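Local coordinates for succinate-semialdehyde dehydrogenase (Streptococcus pyogenes MGAS1882, PDB 4OGD), which probably oxidises succinic semialdehyde to succinate with NADP+ as the cofactor, as an enzyme of the aldehyde dehydrogenase family, at residues W244-L256 and F279-K291. Residues are numbered along the deposited sequence; the frame is centred on the assembly and turned at random.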
loop_
_atom_site.group_PDB
_atom_site.type_symbol
_atom_site.label_atom_id
_atom_site.label_comp_id
_atom_site.label_asym_id
_atom_site.label_seq_id
_atom_site.Cartn_x
_atom_site.Cartn_y
_atom_site.Cartn_z
ATOM N N TRP A 244 35.760 -11.891 -14.577
ATOM C CA TRP A 244 36.514 -10.926 -13.779
ATOM C C TRP A 244 36.953 -9.679 -14.551
ATOM O O TRP A 244 37.219 -8.632 -13.957
ATOM C CB TRP A 244 37.700 -11.620 -13.100
ATOM C CG TRP A 244 37.252 -12.389 -11.907
ATOM C CD1 TRP A 244 36.535 -13.551 -11.904
ATOM C CD2 TRP A 244 37.431 -12.021 -10.536
ATOM N NE1 TRP A 244 36.272 -13.939 -10.610
ATOM C CE2 TRP A 244 36.814 -13.015 -9.753
ATOM C CE3 TRP A 244 38.054 -10.947 -9.894
ATOM C CZ2 TRP A 244 36.805 -12.968 -8.358
ATOM C CZ3 TRP A 244 38.052 -10.905 -8.512
ATOM C CH2 TRP A 244 37.432 -11.908 -7.759
ATOM N N ASP A 245 37.015 -9.788 -15.872
ATOM C CA ASP A 245 37.311 -8.630 -16.713
ATOM C C ASP A 245 36.124 -7.680 -16.690
ATOM O O ASP A 245 36.270 -6.468 -16.508
ATOM C CB ASP A 245 37.581 -9.072 -18.154
ATOM C CG ASP A 245 38.952 -9.701 -18.327
ATOM O OD1 ASP A 245 39.942 -9.110 -17.848
ATOM O OD2 ASP A 245 39.038 -10.788 -18.939
ATOM N N GLN A 246 34.940 -8.248 -16.885
ATOM C CA GLN A 246 33.709 -7.479 -16.842
ATOM C C GLN A 246 33.442 -6.960 -15.439
ATOM O O GLN A 246 32.922 -5.862 -15.267
ATOM C CB GLN A 246 32.544 -8.319 -17.358
ATOM C CG GLN A 246 32.648 -8.578 -18.850
ATOM C CD GLN A 246 32.877 -7.294 -19.634
ATOM O OE1 GLN A 246 33.902 -7.132 -20.302
ATOM N NE2 GLN A 246 31.924 -6.373 -19.550
ATOM N N LEU A 247 33.823 -7.746 -14.439
ATOM C CA LEU A 247 33.702 -7.327 -13.048
ATOM C C LEU A 247 34.446 -6.021 -12.788
ATOM O O LEU A 247 33.888 -5.064 -12.242
ATOM C CB LEU A 247 34.237 -8.423 -12.130
ATOM C CG LEU A 247 34.233 -8.121 -10.637
ATOM C CD1 LEU A 247 32.819 -7.846 -10.160
ATOM C CD2 LEU A 247 34.846 -9.284 -9.870
ATOM N N GLU A 248 35.714 -5.974 -13.181
ATOM C CA GLU A 248 36.532 -4.794 -12.916
ATOM C C GLU A 248 35.903 -3.525 -13.492
ATOM O O GLU A 248 35.958 -2.455 -12.887
ATOM C CB GLU A 248 37.945 -4.984 -13.475
ATOM C CG GLU A 248 38.844 -3.760 -13.299
ATOM C CD GLU A 248 40.304 -4.060 -13.582
ATOM O OE1 GLU A 248 40.627 -5.224 -13.907
ATOM O OE2 GLU A 248 41.130 -3.133 -13.467
ATOM N N LYS A 249 35.281 -3.659 -14.654
ATOM C CA LYS A 249 34.751 -2.503 -15.363
ATOM C C LYS A 249 33.550 -1.848 -14.689
ATOM O O LYS A 249 33.248 -0.687 -14.964
ATOM C CB LYS A 249 34.431 -2.888 -16.807
ATOM C CG LYS A 249 35.691 -3.279 -17.573
ATOM C CD LYS A 249 35.422 -3.724 -18.994
ATOM C CE LYS A 249 36.747 -3.846 -19.745
ATOM N NZ LYS A 249 36.571 -4.261 -21.161
ATOM N N VAL A 250 32.869 -2.574 -13.804
ATOM C CA VAL A 250 31.684 -2.010 -13.160
ATOM C C VAL A 250 31.904 -1.597 -11.708
ATOM O O VAL A 250 31.041 -0.949 -11.110
ATOM C CB VAL A 250 30.461 -2.960 -13.233
ATOM C CG1 VAL A 250 30.282 -3.501 -14.645
ATOM C CG2 VAL A 250 30.587 -4.097 -12.223
ATOM N N LEU A 251 33.056 -1.946 -11.138
ATOM C CA LEU A 251 33.244 -1.768 -9.695
ATOM C C LEU A 251 33.215 -0.314 -9.213
ATOM O O LEU A 251 32.604 -0.025 -8.183
ATOM C CB LEU A 251 34.511 -2.474 -9.193
ATOM C CG LEU A 251 34.492 -4.000 -9.093
ATOM C CD1 LEU A 251 35.844 -4.486 -8.602
ATOM C CD2 LEU A 251 33.389 -4.519 -8.167
ATOM N N TYR A 252 33.874 0.593 -9.941
ATOM C CA TYR A 252 33.929 1.989 -9.514
ATOM C C TYR A 252 32.517 2.564 -9.431
ATOM O O TYR A 252 32.118 3.115 -8.406
ATOM C CB TYR A 252 34.790 2.830 -10.465
ATOM C CG TYR A 252 35.171 4.167 -9.872
ATOM C CD1 TYR A 252 36.398 4.345 -9.250
ATOM C CD2 TYR A 252 34.292 5.243 -9.912
ATOM C CE1 TYR A 252 36.750 5.565 -8.694
ATOM C CE2 TYR A 252 34.627 6.462 -9.353
ATOM C CZ TYR A 252 35.858 6.618 -8.749
ATOM O OH TYR A 252 36.192 7.833 -8.197
ATOM N N PHE A 253 31.760 2.413 -10.510
ATOM C CA PHE A 253 30.369 2.853 -10.511
ATOM C C PHE A 253 29.583 2.206 -9.377
ATOM O O PHE A 253 28.825 2.879 -8.669
ATOM C CB PHE A 253 29.690 2.518 -11.838
ATOM C CG PHE A 253 28.191 2.605 -11.780
ATOM C CD1 PHE A 253 27.550 3.830 -11.890
ATOM C CD2 PHE A 253 27.420 1.465 -11.588
ATOM C CE1 PHE A 253 26.168 3.918 -11.816
ATOM C CE2 PHE A 253 26.041 1.546 -11.508
ATOM C CZ PHE A 253 25.415 2.767 -11.623
ATOM N N SER A 254 29.764 0.903 -9.203
ATOM C CA SER A 254 28.897 0.158 -8.288
ATOM C C SER A 254 28.926 0.641 -6.852
ATOM O O SER A 254 27.903 0.572 -6.172
ATOM C CB SER A 254 29.186 -1.342 -8.354
ATOM O OG SER A 254 28.809 -1.840 -9.628
ATOM N N ARG A 255 30.074 1.127 -6.386
ATOM C CA ARG A 255 30.166 1.601 -5.004
ATOM C C ARG A 255 30.429 3.099 -4.856
ATOM O O ARG A 255 30.068 3.692 -3.838
ATOM C CB ARG A 255 31.200 0.800 -4.197
ATOM C CG ARG A 255 31.152 1.072 -2.682
ATOM C CD ARG A 255 29.729 0.932 -2.133
ATOM N NE ARG A 255 29.692 1.057 -0.679
ATOM C CZ ARG A 255 28.879 1.867 -0.008
ATOM N NH1 ARG A 255 28.010 2.633 -0.659
ATOM N NH2 ARG A 255 28.930 1.909 1.320
ATOM N N LEU A 256 31.045 3.715 -5.866
ATOM C CA LEU A 256 31.496 5.099 -5.741
ATOM C C LEU A 256 30.683 6.145 -6.511
ATOM O O LEU A 256 30.893 7.340 -6.335
ATOM C CB LEU A 256 32.985 5.212 -6.094
ATOM C CG LEU A 256 33.912 4.365 -5.217
ATOM C CD1 LEU A 256 35.343 4.569 -5.645
ATOM C CD2 LEU A 256 33.760 4.749 -3.759
ATOM N N PHE A 279 39.934 -10.401 -4.961
ATOM C CA PHE A 279 38.984 -9.297 -4.935
ATOM C C PHE A 279 39.436 -8.127 -4.055
ATOM O O PHE A 279 39.190 -6.965 -4.391
ATOM C CB PHE A 279 37.585 -9.763 -4.528
ATOM C CG PHE A 279 36.548 -8.698 -4.689
ATOM C CD1 PHE A 279 36.080 -8.369 -5.952
ATOM C CD2 PHE A 279 36.075 -7.994 -3.589
ATOM C CE1 PHE A 279 35.143 -7.368 -6.115
ATOM C CE2 PHE A 279 35.136 -6.988 -3.748
ATOM C CZ PHE A 279 34.670 -6.681 -5.016
ATOM N N LYS A 280 40.085 -8.418 -2.928
ATOM C CA LYS A 280 40.622 -7.357 -2.081
ATOM C C LYS A 280 41.555 -6.497 -2.908
ATOM O O LYS A 280 41.476 -5.267 -2.887
ATOM C CB LYS A 280 41.401 -7.914 -0.885
ATOM C CG LYS A 280 40.545 -8.427 0.262
ATOM C CD LYS A 280 41.325 -8.403 1.579
ATOM C CE LYS A 280 42.691 -9.061 1.429
ATOM N NZ LYS A 280 43.368 -9.250 2.745
ATOM N N GLU A 281 42.428 -7.155 -3.662
ATOM C CA GLU A 281 43.374 -6.430 -4.505
ATOM C C GLU A 281 42.706 -5.659 -5.640
ATOM O O GLU A 281 43.101 -4.531 -5.955
ATOM C CB GLU A 281 44.426 -7.388 -5.054
ATOM C CG GLU A 281 45.525 -7.650 -4.054
ATOM C CD GLU A 281 46.022 -6.359 -3.428
ATOM O OE1 GLU A 281 45.971 -6.243 -2.182
ATOM O OE2 GLU A 281 46.449 -5.455 -4.183
ATOM N N LEU A 282 41.696 -6.267 -6.254
ATOM C CA LEU A 282 40.988 -5.624 -7.350
ATOM C C LEU A 282 40.223 -4.390 -6.879
ATOM O O LEU A 282 40.305 -3.328 -7.501
ATOM C CB LEU A 282 40.037 -6.605 -8.034
ATOM C CG LEU A 282 39.252 -6.031 -9.212
ATOM C CD1 LEU A 282 40.213 -5.564 -10.291
ATOM C CD2 LEU A 282 38.302 -7.066 -9.771
ATOM N N LEU A 283 39.477 -4.523 -5.782
ATOM C CA LEU A 283 38.696 -3.393 -5.277
ATOM C C LEU A 283 39.619 -2.261 -4.807
ATOM O O LEU A 283 39.322 -1.076 -4.995
ATOM C CB LEU A 283 37.747 -3.837 -4.155
ATOM C CG LEU A 283 36.689 -2.800 -3.753
ATOM C CD1 LEU A 283 35.689 -2.602 -4.881
ATOM C CD2 LEU A 283 35.963 -3.208 -2.474
ATOM N N THR A 284 40.752 -2.634 -4.222
ATOM C CA THR A 284 41.768 -1.659 -3.834
ATOM C C THR A 284 42.300 -0.895 -5.048
ATOM O O THR A 284 42.417 0.336 -5.022
ATOM C CB THR A 284 42.928 -2.343 -3.090
ATOM O OG1 THR A 284 42.435 -2.905 -1.863
ATOM C CG2 THR A 284 44.030 -1.331 -2.774
ATOM N N LYS A 285 42.602 -1.629 -6.114
ATOM C CA LYS A 285 43.084 -1.029 -7.357
ATOM C C LYS A 285 42.083 -0.012 -7.889
ATOM O O LYS A 285 42.442 1.113 -8.248
ATOM C CB LYS A 285 43.313 -2.118 -8.403
ATOM C CG LYS A 285 43.715 -1.593 -9.780
ATOM C CD LYS A 285 43.677 -2.710 -10.810
ATOM C CE LYS A 285 44.099 -2.238 -12.183
ATOM N NZ LYS A 285 43.813 -3.285 -13.201
ATOM N N VAL A 286 40.816 -0.408 -7.919
ATOM C CA VAL A 286 39.754 0.450 -8.440
ATOM C C VAL A 286 39.559 1.706 -7.585
ATOM O O VAL A 286 39.440 2.819 -8.102
ATOM C CB VAL A 286 38.428 -0.344 -8.540
ATOM C CG1 VAL A 286 37.242 0.592 -8.735
ATOM C CG2 VAL A 286 38.498 -1.365 -9.676
ATOM N N PHE A 287 39.531 1.515 -6.270
ATOM C CA PHE A 287 39.347 2.611 -5.332
ATOM C C PHE A 287 40.501 3.613 -5.388
ATOM O O PHE A 287 40.303 4.807 -5.159
ATOM C CB PHE A 287 39.141 2.063 -3.912
ATOM C CG PHE A 287 37.695 1.747 -3.583
ATOM C CD1 PHE A 287 36.861 1.162 -4.526
ATOM C CD2 PHE A 287 37.182 2.045 -2.332
ATOM C CE1 PHE A 287 35.525 0.876 -4.217
ATOM C CE2 PHE A 287 35.852 1.764 -2.012
ATOM C CZ PHE A 287 35.030 1.182 -2.954
ATOM N N LYS A 288 41.698 3.129 -5.722
ATOM C CA LYS A 288 42.870 4.000 -5.835
ATOM C C LYS A 288 42.774 4.990 -6.984
ATOM O O LYS A 288 43.447 6.022 -6.975
ATOM C CB LYS A 288 44.143 3.164 -5.992
ATOM C CG LYS A 288 44.720 2.699 -4.663
ATOM C CD LYS A 288 45.849 1.702 -4.892
ATOM C CE LYS A 288 46.532 1.337 -3.590
ATOM N NZ LYS A 288 47.625 0.349 -3.824
ATOM N N THR A 289 41.931 4.682 -7.964
ATOM C CA THR A 289 41.798 5.536 -9.140
ATOM C C THR A 289 40.953 6.775 -8.887
ATOM O O THR A 289 40.918 7.675 -9.721
ATOM C CB THR A 289 41.212 4.774 -10.347
ATOM O OG1 THR A 289 39.837 4.446 -10.104
ATOM C CG2 THR A 289 42.000 3.506 -10.609
ATOM N N ALA A 290 40.285 6.823 -7.737
ATOM C CA ALA A 290 39.418 7.953 -7.406
ATOM C C ALA A 290 40.154 9.285 -7.364
ATOM O O ALA A 290 41.243 9.394 -6.793
ATOM C CB ALA A 290 38.710 7.714 -6.083
ATOM N N LYS A 291 39.546 10.301 -7.966
ATOM C CA LYS A 291 40.089 11.650 -7.906
ATOM C C LYS A 291 39.048 12.574 -7.301
ATOM O O LYS A 291 38.086 12.961 -7.971
ATOM C CB LYS A 291 40.469 12.134 -9.304
ATOM C CG LYS A 291 41.115 13.510 -9.316
ATOM C CD LYS A 291 41.867 13.763 -10.612
ATOM C CE LYS A 291 42.610 15.089 -10.548
ATOM N NZ LYS A 291 41.687 16.182 -10.141
#
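Knobs-into-holes packing joins two successive helices of an alpha/beta domain in this aldehyde dehydrogenase, with Leu-251 and Leu-282 as the reciprocal knobs. The short helical axes approach to 9.4 Å and cross at -59°. Leu-251 enters among Phe-279, Leu-282, Leu-283 and Val-286, its CD1 lying 3.8 Å from Leu-282 CD2. In return, Leu-282 fits among Trp-244, Leu-247, Glu-248 and Leu-251. The two methyls of Leu-282 part ways: CD2 meets Trp-244, Leu-247 and Leu-251, whereas Leu-282 CD1 comes within 3.6 Å of Glu-248 CD. Beyond that methyl, Lys-285 NZ donates to the syn lone pair of Glu-248 OE2 at 2.7 Å; both side chains run extended beyond CG, which lets the charged ends meet in a salt bridge at the edge of the apolar contact, where Lys-285 is exposed. At the far end, Leu-256 CD1 makes a CH-pi contact over the Phe-287 face, 4.0 Å from the ring centroid and 17° off its normal, while Arg-255 CG reaches that ring's edge. With CG anti to the backbone N (chi1 -165°), the Tyr-252 ring extends past Thr-289 and brings OH 3.3 Å from Ala-290 CB; this hydroxyl is hydrogen-bonded to Thr-301 O. Underneath, Leu-247 and Phe-279 touch strand 235-238, and Leu-283 and Phe-287 rest on strand 345-348, placing both helices against the same mixed sheet, whose strand 268-272 lies between them in the chain.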